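Local coordinates for protein probable oxidoreductase (Mycobacterium abscessus, PDB 4EYE) that probably acts as an oxidoreductase of the quinone reductase branch of the medium-chain dehydrogenase/reductase family, although its substrate is not established, at residues A176-K181 and R310-A315. Sequence-based numbering, arbitrary orientation.
Sequences AIQIAK and RPPVSA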
ATOM      1  N   ALA A 176      -2.169   7.515   2.930  1.00 15.98           N
ATOM      2  CA  ALA A 176      -3.269   8.080   3.772  1.00 16.25           C
ATOM      3  C   ALA A 176      -3.149   9.610   3.840  1.00 16.52           C
ATOM      4  O   ALA A 176      -4.159  10.315   3.714  1.00 16.77           O
ATOM      5  CB  ALA A 176      -3.213   7.458   5.169  1.00 16.28           C
ATOM      6  N   ILE A 177      -1.910  10.110   3.894  1.00 16.72           N
ATOM      7  CA  ILE A 177      -1.661  11.541   3.856  1.00 17.02           C
ATOM      8  C   ILE A 177      -2.028  12.143   2.488  1.00 17.29           C
ATOM      9  O   ILE A 177      -2.759  13.142   2.421  1.00 17.47           O
ATOM     10  CB  ILE A 177      -0.174  11.905   4.135  1.00 17.11           C
ATOM     11  CG1 ILE A 177       0.215  11.486   5.561  1.00 17.09           C
ATOM     12  CG2 ILE A 177       0.065  13.434   4.028  1.00 17.43           C
ATOM     13  CD1 ILE A 177       1.700  11.588   5.824  1.00 17.22           C
ATOM     14  N   GLN A 178      -1.474  11.584   1.413  1.00 17.35           N
ATOM     15  CA  GLN A 178      -1.578  12.244   0.122  1.00 17.71           C
ATOM     16  C   GLN A 178      -3.020  12.191  -0.365  1.00 17.95           C
ATOM     17  O   GLN A 178      -3.528  13.176  -0.907  1.00 18.83           O
ATOM     18  CB  GLN A 178      -0.671  11.579  -0.918  1.00 17.61           C
ATOM     19  CG  GLN A 178       0.813  11.758  -0.676  1.00 17.70           C
ATOM     20  CD  GLN A 178       1.592  11.389  -1.909  1.00 17.66           C
ATOM     21  OE1 GLN A 178       1.473  10.249  -2.422  1.00 17.44           O
ATOM     22  NE2 GLN A 178       2.336  12.326  -2.436  1.00 17.78           N
ATOM     23  N   ILE A 179      -3.696  11.079  -0.144  1.00 17.80           N
ATOM     24  CA  ILE A 179      -5.080  10.988  -0.543  1.00 18.02           C
ATOM     25  C   ILE A 179      -6.007  11.929   0.272  1.00 18.41           C
ATOM     26  O   ILE A 179      -6.920  12.528  -0.286  1.00 18.43           O
ATOM     27  CB  ILE A 179      -5.615   9.560  -0.526  1.00 17.76           C
ATOM     28  CG1 ILE A 179      -4.840   8.712  -1.558  1.00 17.62           C
ATOM     29  CG2 ILE A 179      -7.140   9.569  -0.815  1.00 17.83           C
ATOM     30  CD1 ILE A 179      -5.097   7.225  -1.541  1.00 17.39           C
ATOM     31  N   ALA A 180      -5.797  12.003   1.573  1.00 18.67           N
ATOM     32  CA  ALA A 180      -6.586  12.903   2.429  1.00 19.20           C
ATOM     33  C   ALA A 180      -6.397  14.367   1.969  1.00 19.99           C
ATOM     34  O   ALA A 180      -7.376  15.117   1.827  1.00 20.17           O
ATOM     35  CB  ALA A 180      -6.178  12.743   3.895  1.00 19.03           C
ATOM     36  N   LYS A 181      -5.157  14.749   1.694  1.00 20.61           N
ATOM     37  CA  LYS A 181      -4.862  16.121   1.224  1.00 21.58           C
ATOM     38  C   LYS A 181      -5.526  16.321  -0.124  1.00 21.86           C
ATOM     39  O   LYS A 181      -6.169  17.339  -0.364  1.00 22.02           O
ATOM     40  CB  LYS A 181      -3.357  16.381   1.127  1.00 21.93           C
ATOM     41  CG  LYS A 181      -2.628  16.472   2.446  1.00 22.29           C
ATOM     42  CD  LYS A 181      -3.209  17.502   3.411  1.00 23.07           C
ATOM     43  CE  LYS A 181      -3.080  18.947   2.936  1.00 23.93           C
ATOM     44  NZ  LYS A 181      -4.007  19.798   3.763  1.00 24.89           N
ATOM     45  N   ARG A 310       1.833  12.511  -6.529  1.00 16.64           N
ATOM     46  CA  ARG A 310       2.908  11.641  -6.941  1.00 16.59           C
ATOM     47  C   ARG A 310       3.329  10.781  -5.740  1.00 16.25           C
ATOM     48  O   ARG A 310       3.900  11.303  -4.769  1.00 16.64           O
ATOM     49  CB  ARG A 310       4.126  12.469  -7.447  1.00 17.01           C
ATOM     50  CG  ARG A 310       3.880  13.296  -8.683  1.00 17.39           C
ATOM     51  CD  ARG A 310       3.621  12.433  -9.921  1.00 17.31           C
ATOM     52  NE  ARG A 310       3.373  13.273 -11.075  1.00 17.73           N
ATOM     53  CZ  ARG A 310       2.188  13.765 -11.425  1.00 17.85           C
ATOM     54  NH1 ARG A 310       1.082  13.496 -10.711  1.00 17.46           N
ATOM     55  NH2 ARG A 310       2.094  14.566 -12.493  1.00 18.30           N
ATOM     56  N   PRO A 311       3.009   9.508  -5.757  1.00 15.83           N
ATOM     57  CA  PRO A 311       3.469   8.619  -4.689  1.00 15.62           C
ATOM     58  C   PRO A 311       4.972   8.654  -4.493  1.00 15.85           C
ATOM     59  O   PRO A 311       5.726   8.404  -5.454  1.00 16.10           O
ATOM     60  CB  PRO A 311       3.037   7.227  -5.184  1.00 15.36           C
ATOM     61  CG  PRO A 311       1.876   7.488  -6.079  1.00 15.33           C
ATOM     62  CD  PRO A 311       2.221   8.779  -6.781  1.00 15.68           C
ATOM     63  N   PRO A 312       5.432   8.980  -3.272  1.00 15.94           N
ATOM     64  CA  PRO A 312       6.892   8.955  -2.999  1.00 16.19           C
ATOM     65  C   PRO A 312       7.486   7.554  -3.034  1.00 16.09           C
ATOM     66  O   PRO A 312       6.953   6.642  -2.415  1.00 16.00           O
ATOM     67  CB  PRO A 312       7.032   9.570  -1.601  1.00 16.31           C
ATOM     68  CG  PRO A 312       5.697  10.136  -1.255  1.00 16.23           C
ATOM     69  CD  PRO A 312       4.647   9.496  -2.142  1.00 15.90           C
ATOM     70  N   VAL A 313       8.558   7.398  -3.786  1.00 16.35           N
ATOM     71  CA  VAL A 313       9.303   6.177  -3.842  1.00 16.46           C
ATOM     72  C   VAL A 313      10.715   6.436  -3.321  1.00 16.98           C
ATOM     73  O   VAL A 313      11.472   7.191  -3.930  1.00 17.70           O
ATOM     74  CB  VAL A 313       9.384   5.599  -5.271  1.00 16.44           C
ATOM     75  CG1 VAL A 313      10.174   4.284  -5.233  1.00 16.36           C
ATOM     76  CG2 VAL A 313       7.968   5.342  -5.813  1.00 16.10           C
ATOM     77  N   SER A 314      11.043   5.832  -2.176  1.00 16.99           N
ATOM     78  CA  SER A 314      12.252   6.231  -1.445  1.00 17.40           C
ATOM     79  C   SER A 314      13.469   5.378  -1.862  1.00 17.54           C
ATOM     80  O   SER A 314      14.615   5.824  -1.728  1.00 18.09           O
ATOM     81  CB  SER A 314      12.009   6.141   0.052  1.00 17.44           C
ATOM     82  OG  SER A 314      11.631   4.812   0.442  1.00 17.17           O
ATOM     83  N   ALA A 315      13.216   4.185  -2.401  1.00 17.15           N
ATOM     84  CA  ALA A 315      14.248   3.276  -2.803  1.00 17.27           C
ATOM     85  C   ALA A 315      13.803   2.414  -4.000  1.00 16.99           C
ATOM     86  O   ALA A 315      12.666   1.916  -4.031  1.00 16.49           O
ATOM     87  CB  ALA A 315      14.618   2.357  -1.652  1.00 17.37           C
TER
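Gln178 reaches from its helix to the backbone of Arg310 and to the two prolines that follow. Its CB points toward 310-315. CG lies anti to the carbonyl carbon (chi1 -68°), and the chain runs on extended (chi2 -165°), which carries the amide well clear of the helix. CB and CG make no close contact with 310-315; the amide does the touching. CD of Gln178 sits 3.6 Å from CD of Pro312, whose ring comes from the opposite direction. OE1 of Gln178 lies 3.3 Å from CD of Pro312 and 3.4 Å from CA of Pro311. These are contacts with carbon, and OE1 also accepts a hydrogen bond from the hydroxyl of Tyr144. NE2 of Gln178 donates to O of Arg310 at 3.0 Å, and the N-H points almost straight at it (165°). The acceptor lies nearly in the amide plane of Gln178. The donor stands well above the carbonyl plane of Arg310. Both ends of the amide are thus bonded, which should fix its rotation. The Arg310 side chain starts away from the helix, and its NH1 bonds to O of Val305. Val203 of helix 197-203 touches both Gln178 and Pro312. Helix 171-182 belongs to the parallel six-stranded domain, with the 3-2-1-4-5-6 strand order of a Rossmann fold. Residues 310-312 lead into strand 313-318, which pairs with 337-341 in the mixed sheet of the catalytic domain, which has a GroES-like fold. The contact thus joins the Rossmann-fold domain to the loop that leads back into the catalytic domain, consistent with the two-domain architecture of medium-chain dehydrogenases/reductases.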